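Long-range contacts in sigma-c capsid protein (Avian reovirus, PDB 2VRS), which forms the trimeric fibre by which the virus attaches to host cells, and induces apoptosis of the cell: residues Val128-Phe133 / Thr187-Thr192; Ser95-Asp100 / Asn121-Ser126. All coordinates share one frame; numbering follows the deposited sequence.

Contact 1: Val128-Phe133 / Thr187-Thr192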
loop_
_atom_site.group_PDB
_atom_site.type_symbol
_atom_site.label_atom_id
_atom_site.label_comp_id
_atom_site.label_asym_id
_atom_site.label_seq_id
_atom_site.Cartn_x
_atom_site.Cartn_y
_atom_site.Cartn_z
ATOM N N VAL C 128 -34.800 7.648 13.107
ATOM C CA VAL C 128 -33.468 7.779 12.481
ATOM C C VAL C 128 -32.934 9.152 12.883
ATOM O O VAL C 128 -33.708 10.108 13.004
ATOM C CB VAL C 128 -33.545 7.679 10.925
ATOM C CG1 VAL C 128 -32.191 7.969 10.300
ATOM C CG2 VAL C 128 -33.999 6.296 10.480
ATOM N N VAL C 129 -31.625 9.262 13.102
ATOM C CA VAL C 129 -31.004 10.532 13.433
ATOM C C VAL C 129 -29.705 10.670 12.631
ATOM O O VAL C 129 -29.072 9.651 12.288
ATOM C CB VAL C 129 -30.720 10.643 14.947
ATOM C CG1 VAL C 129 -29.714 9.564 15.412
ATOM C CG2 VAL C 129 -30.234 12.036 15.338
ATOM N N LEU C 130 -29.343 11.923 12.334
ATOM C CA LEU C 130 -28.079 12.252 11.705
ATOM C C LEU C 130 -27.178 12.933 12.730
ATOM O O LEU C 130 -27.635 13.752 13.534
ATOM C CB LEU C 130 -28.306 13.156 10.488
ATOM C CG LEU C 130 -28.601 12.466 9.157
ATOM C CD1 LEU C 130 -29.820 11.529 9.126
ATOM C CD2 LEU C 130 -28.692 13.527 8.044
ATOM N N LEU C 131 -25.901 12.597 12.694
ATOM C CA LEU C 131 -24.912 13.150 13.663
ATOM C C LEU C 131 -23.699 13.575 12.877
ATOM O O LEU C 131 -23.077 12.776 12.186
ATOM C CB LEU C 131 -24.520 12.083 14.676
ATOM C CG LEU C 131 -23.913 12.561 15.988
ATOM C CD1 LEU C 131 -24.905 13.544 16.696
ATOM C CD2 LEU C 131 -23.569 11.375 16.950
ATOM N N THR C 132 -23.377 14.850 13.002
ATOM C CA THR C 132 -22.348 15.487 12.199
ATOM C C THR C 132 -21.041 15.685 12.988
ATOM O O THR C 132 -21.049 16.090 14.158
ATOM C CB THR C 132 -22.919 16.798 11.554
ATOM O OG1 THR C 132 -23.910 16.429 10.589
ATOM C CG2 THR C 132 -21.778 17.589 10.851
ATOM N N PHE C 133 -19.910 15.402 12.322
ATOM C CA PHE C 133 -18.553 15.468 12.904
ATOM C C PHE C 133 -17.729 16.396 11.999
ATOM O O PHE C 133 -17.158 15.990 11.011
ATOM C CB PHE C 133 -17.922 14.066 12.937
ATOM C CG PHE C 133 -18.558 13.173 13.952
ATOM C CD1 PHE C 133 -18.062 13.152 15.253
ATOM C CD2 PHE C 133 -19.690 12.419 13.613
ATOM C CE1 PHE C 133 -18.665 12.334 16.231
ATOM C CE2 PHE C 133 -20.349 11.599 14.606
ATOM C CZ PHE C 133 -19.820 11.553 15.896
ATOM N N THR C 187 -21.049 13.113 8.198
ATOM C CA THR C 187 -22.300 12.890 8.924
ATOM C C THR C 187 -22.644 11.396 8.897
ATOM O O THR C 187 -22.547 10.740 7.860
ATOM C CB THR C 187 -23.435 13.734 8.298
ATOM O OG1 THR C 187 -23.067 15.121 8.399
ATOM C CG2 THR C 187 -24.770 13.489 9.014
ATOM N N ILE C 188 -22.990 10.861 10.057
ATOM C CA ILE C 188 -23.478 9.499 10.141
ATOM C C ILE C 188 -25.001 9.468 10.329
ATOM O O ILE C 188 -25.570 10.365 10.959
ATOM C CB ILE C 188 -22.762 8.721 11.261
ATOM C CG1 ILE C 188 -23.139 9.249 12.637
ATOM C CG2 ILE C 188 -21.237 8.767 10.988
ATOM C CD1 ILE C 188 -22.562 8.407 13.792
ATOM N N THR C 189 -25.629 8.431 9.782
ATOM C CA THR C 189 -27.080 8.232 9.869
ATOM C C THR C 189 -27.331 6.873 10.535
ATOM O O THR C 189 -26.759 5.853 10.119
ATOM C CB THR C 189 -27.668 8.205 8.453
ATOM O OG1 THR C 189 -27.442 9.482 7.825
ATOM C CG2 THR C 189 -29.160 7.879 8.513
ATOM N N PHE C 190 -28.173 6.847 11.564
ATOM C CA PHE C 190 -28.436 5.598 12.268
ATOM C C PHE C 190 -29.808 5.528 12.937
ATOM O O PHE C 190 -30.400 6.570 13.259
ATOM C CB PHE C 190 -27.283 5.283 13.252
ATOM C CG PHE C 190 -27.084 6.310 14.347
ATOM C CD1 PHE C 190 -26.195 7.371 14.190
ATOM C CD2 PHE C 190 -27.750 6.173 15.587
ATOM C CE1 PHE C 190 -26.000 8.299 15.225
ATOM C CE2 PHE C 190 -27.568 7.113 16.603
ATOM C CZ PHE C 190 -26.683 8.158 16.433
ATOM N N PRO C 191 -30.338 4.297 13.105
ATOM C CA PRO C 191 -31.600 4.097 13.798
ATOM C C PRO C 191 -31.452 4.497 15.251
ATOM O O PRO C 191 -30.379 4.288 15.854
ATOM C CB PRO C 191 -31.810 2.563 13.727
ATOM C CG PRO C 191 -30.922 2.095 12.645
ATOM C CD PRO C 191 -29.745 3.004 12.667
ATOM N N THR C 192 -32.525 5.050 15.813
ATOM C CA THR C 192 -32.557 5.469 17.213
ATOM C C THR C 192 -33.153 4.428 18.176
ATOM O O THR C 192 -33.130 4.643 19.403
ATOM C CB THR C 192 -33.398 6.734 17.373
ATOM O OG1 THR C 192 -34.748 6.433 16.971
ATOM C CG2 THR C 192 -32.814 7.901 16.556
#

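Contact 2: Ser95-Asp100 / Asn121-Ser126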
loop_
_atom_site.group_PDB
_atom_site.type_symbol
_atom_site.label_atom_id
_atom_site.label_comp_id
_atom_site.label_asym_id
_atom_site.label_seq_id
_atom_site.Cartn_x
_atom_site.Cartn_y
_atom_site.Cartn_z
ATOM N N SER C 95 -32.909 15.044 15.449
ATOM C CA SER C 95 -32.375 15.619 16.676
ATOM C C SER C 95 -31.916 17.062 16.430
ATOM O O SER C 95 -31.467 17.396 15.324
ATOM C CB SER C 95 -31.180 14.793 17.180
ATOM O OG SER C 95 -30.677 15.332 18.378
ATOM N N SER C 96 -32.005 17.903 17.465
ATOM C CA SER C 96 -31.426 19.241 17.431
ATOM C C SER C 96 -30.335 19.391 18.464
ATOM O O SER C 96 -29.821 20.484 18.676
ATOM C CB SER C 96 -32.510 20.302 17.685
ATOM O OG SER C 96 -33.503 20.244 16.680
ATOM N N ASP C 97 -29.999 18.283 19.099
ATOM C CA ASP C 97 -29.135 18.279 20.265
ATOM C C ASP C 97 -27.665 18.073 19.842
ATOM O O ASP C 97 -27.374 17.735 18.691
ATOM C CB ASP C 97 -29.638 17.159 21.171
ATOM C CG ASP C 97 -29.251 17.329 22.606
ATOM O OD1 ASP C 97 -28.554 18.314 22.967
ATOM O OD2 ASP C 97 -29.668 16.443 23.382
ATOM N N THR C 98 -26.744 18.311 20.763
ATOM C CA THR C 98 -25.325 18.016 20.537
ATOM C C THR C 98 -24.862 17.014 21.619
ATOM O O THR C 98 -25.528 16.836 22.650
ATOM C CB THR C 98 -24.451 19.273 20.617
ATOM O OG1 THR C 98 -24.613 19.878 21.901
ATOM C CG2 THR C 98 -24.829 20.316 19.553
ATOM N N ILE C 99 -23.742 16.336 21.371
ATOM C CA ILE C 99 -23.242 15.374 22.330
ATOM C C ILE C 99 -21.750 15.395 22.259
ATOM O O ILE C 99 -21.163 15.418 21.173
ATOM C CB ILE C 99 -23.841 13.939 22.132
ATOM C CG1 ILE C 99 -23.438 13.002 23.315
ATOM C CG2 ILE C 99 -23.449 13.366 20.766
ATOM C CD1 ILE C 99 -24.298 11.749 23.409
ATOM N N ASP C 100 -21.138 15.452 23.437
ATOM C CA ASP C 100 -19.697 15.497 23.578
ATOM C C ASP C 100 -19.105 14.107 23.537
ATOM O O ASP C 100 -19.375 13.260 24.411
ATOM C CB ASP C 100 -19.334 16.167 24.903
ATOM C CG ASP C 100 -19.445 17.687 24.835
ATOM O OD1 ASP C 100 -19.483 18.277 23.715
ATOM O OD2 ASP C 100 -19.495 18.298 25.921
ATOM N N ASN C 121 -25.934 12.722 26.759
ATOM C CA ASN C 121 -26.977 12.078 26.007
ATOM C C ASN C 121 -27.408 12.944 24.861
ATOM O O ASN C 121 -26.927 14.071 24.704
ATOM C CB ASN C 121 -28.169 11.831 26.901
ATOM C CG ASN C 121 -28.680 13.107 27.531
ATOM O OD1 ASN C 121 -29.580 13.737 26.985
ATOM N ND2 ASN C 121 -28.091 13.518 28.657
ATOM N N LEU C 122 -28.299 12.382 24.061
ATOM C CA LEU C 122 -28.780 13.063 22.877
ATOM C C LEU C 122 -30.269 12.837 22.822
ATOM O O LEU C 122 -30.748 11.700 22.894
ATOM C CB LEU C 122 -28.071 12.459 21.646
ATOM C CG LEU C 122 -28.184 13.162 20.308
ATOM C CD1 LEU C 122 -27.311 14.397 20.281
ATOM C CD2 LEU C 122 -27.767 12.179 19.189
ATOM N N THR C 123 -31.033 13.926 22.753
ATOM C CA THR C 123 -32.473 13.801 22.628
ATOM C C THR C 123 -32.799 13.635 21.151
ATOM O O THR C 123 -32.287 14.385 20.319
ATOM C CB THR C 123 -33.174 15.066 23.168
ATOM O OG1 THR C 123 -32.991 15.093 24.582
ATOM C CG2 THR C 123 -34.668 15.041 22.827
ATOM N N VAL C 124 -33.596 12.612 20.852
ATOM C CA VAL C 124 -33.985 12.289 19.476
ATOM C C VAL C 124 -35.491 12.398 19.395
ATOM O O VAL C 124 -36.184 12.313 20.414
ATOM C CB VAL C 124 -33.514 10.866 19.012
ATOM C CG1 VAL C 124 -31.978 10.811 18.934
ATOM C CG2 VAL C 124 -34.064 9.763 19.915
ATOM N N THR C 125 -35.995 12.602 18.184
ATOM C CA THR C 125 -37.435 12.770 17.981
ATOM C C THR C 125 -38.018 11.840 16.934
ATOM O O THR C 125 -39.221 11.848 16.704
ATOM C CB THR C 125 -37.768 14.222 17.613
ATOM O OG1 THR C 125 -37.078 14.580 16.417
ATOM C CG2 THR C 125 -37.322 15.170 18.718
ATOM N N SER C 126 -37.180 11.009 16.326
ATOM C CA SER C 126 -37.618 10.182 15.221
ATOM C C SER C 126 -36.976 8.802 15.285
ATOM O O SER C 126 -36.287 8.490 16.263
ATOM C CB SER C 126 -37.321 10.895 13.897
ATOM O OG SER C 126 -37.700 10.079 12.802
HETATM O O HOH W 1 -33.379 17.128 19.905
HETATM O O HOH W 2 -30.505 15.763 25.759
HETATM O O HOH W 3 -26.649 16.658 25.093
#

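Contact 1: Val128-Phe133 / Thr187-Thr192
V129 pairs with F190 and L131 with I188 through their backbones, which makes this contact a worked example of regular antiparallel pairing between strands 128-134 and 185-191 of the beta-barrel head domain. Four main-chain hydrogen bonds join them: V129 N reaches F190 O at 3.0 Å, and L131 N reaches I188 O at 2.8 Å, each pair being completed by a bond in the reverse direction. At the non-hydrogen-bonded positions, V128, L130, T187 and T189 make CA-H...O contacts with carbonyl oxygens of the partner strand.

Apolar contacts dominate the face carrying V129, L131, I188 and F190. V129 CG1 sits over one face of the F190 ring, 3.7 Å from its centroid, a CH-pi contact. The ring stands there because F190 CG lies between its own backbone N and carbonyl carbon (chi1 62°). I188 CG1 packs on L131 CB at 3.8 Å, and I188 CD1 touches the edge of the F133 ring. Strands 159-167 and 198-210 supply further cover for I188 and F190.

On the other face, T132 OG1 and T187 OG1 share a hydrogen bond of 2.7 Å, while T189 CG2 meets V128 CG1 at 3.5 Å and T189 OG1 lies against L130 CD1.

Chemically this part of the sheet is thus two-sided: buried hydrocarbon and aromatic rings turn to the barrel interior, whereas threonines and aliphatic groups share the partly exposed face.

Contact 2: Ser95-Asp100 / Asn121-Ser126
S95 and D97 each bond to the backbone of T123, and between them they tie the loop leading into strand 98-108 to strand 121-124 in the beta-barrel head domain, where side chains and waters take the place of a direct backbone ladder. S95 OG donates to T123 O at 2.7 Å, nearly in line with the carbonyl bond. The same hydroxyl accepts from D97 N at 3.1 Å, closing an ST turn, so two hydrogen bonds grip the hydroxyl. D97 OD2 takes the amide of T123 at 2.9 Å through its anti lone pair, with an N-H...O angle of 163°; the extended side chain, with CG roughly anti to the backbone N (chi1 -157°), carries the carboxylate across. Its other oxygen, OD1, receives T98 N from above the carboxylate plane, which helps to fix the rotation of the group.

Waters extend this network. One links S96 N to T123 O, and another donates to D97 OD2 and N121 OD1 while accepting from T123 OG1; N121 OD1 is also bonded to N199.

Packing lies beside the polar row. L122 CD1 rests against the D97 backbone and reaches I99 CB at 4.0 Å, the two side chains crossing at about a right angle, and L122 also touches I200. At the far end of the I99 side chain, CD1 lies 3.6 Å from N121 C.

How the contacts relate
Contacts 2 and 1 follow one another along the chain, the first closing before the second opens, and their centres lie 10 Å apart in the same antiparallel sheet of the head domain, far from the N-terminal helix 3-38. A short connection leads from strand 121-124 into strand 128-134, so one run of chain serves both. They touch directly: T192 OG1 probably hydrogen-bonds to S126 O at 2.7 Å, V129 CG2 packs on S95 CB, and L131 CD1 meets L122 CD2. A regular strand ladder and a side-chain-mediated junction are thus neighbours within a single barrel, the C-terminal part of a trimeric attachment fibre.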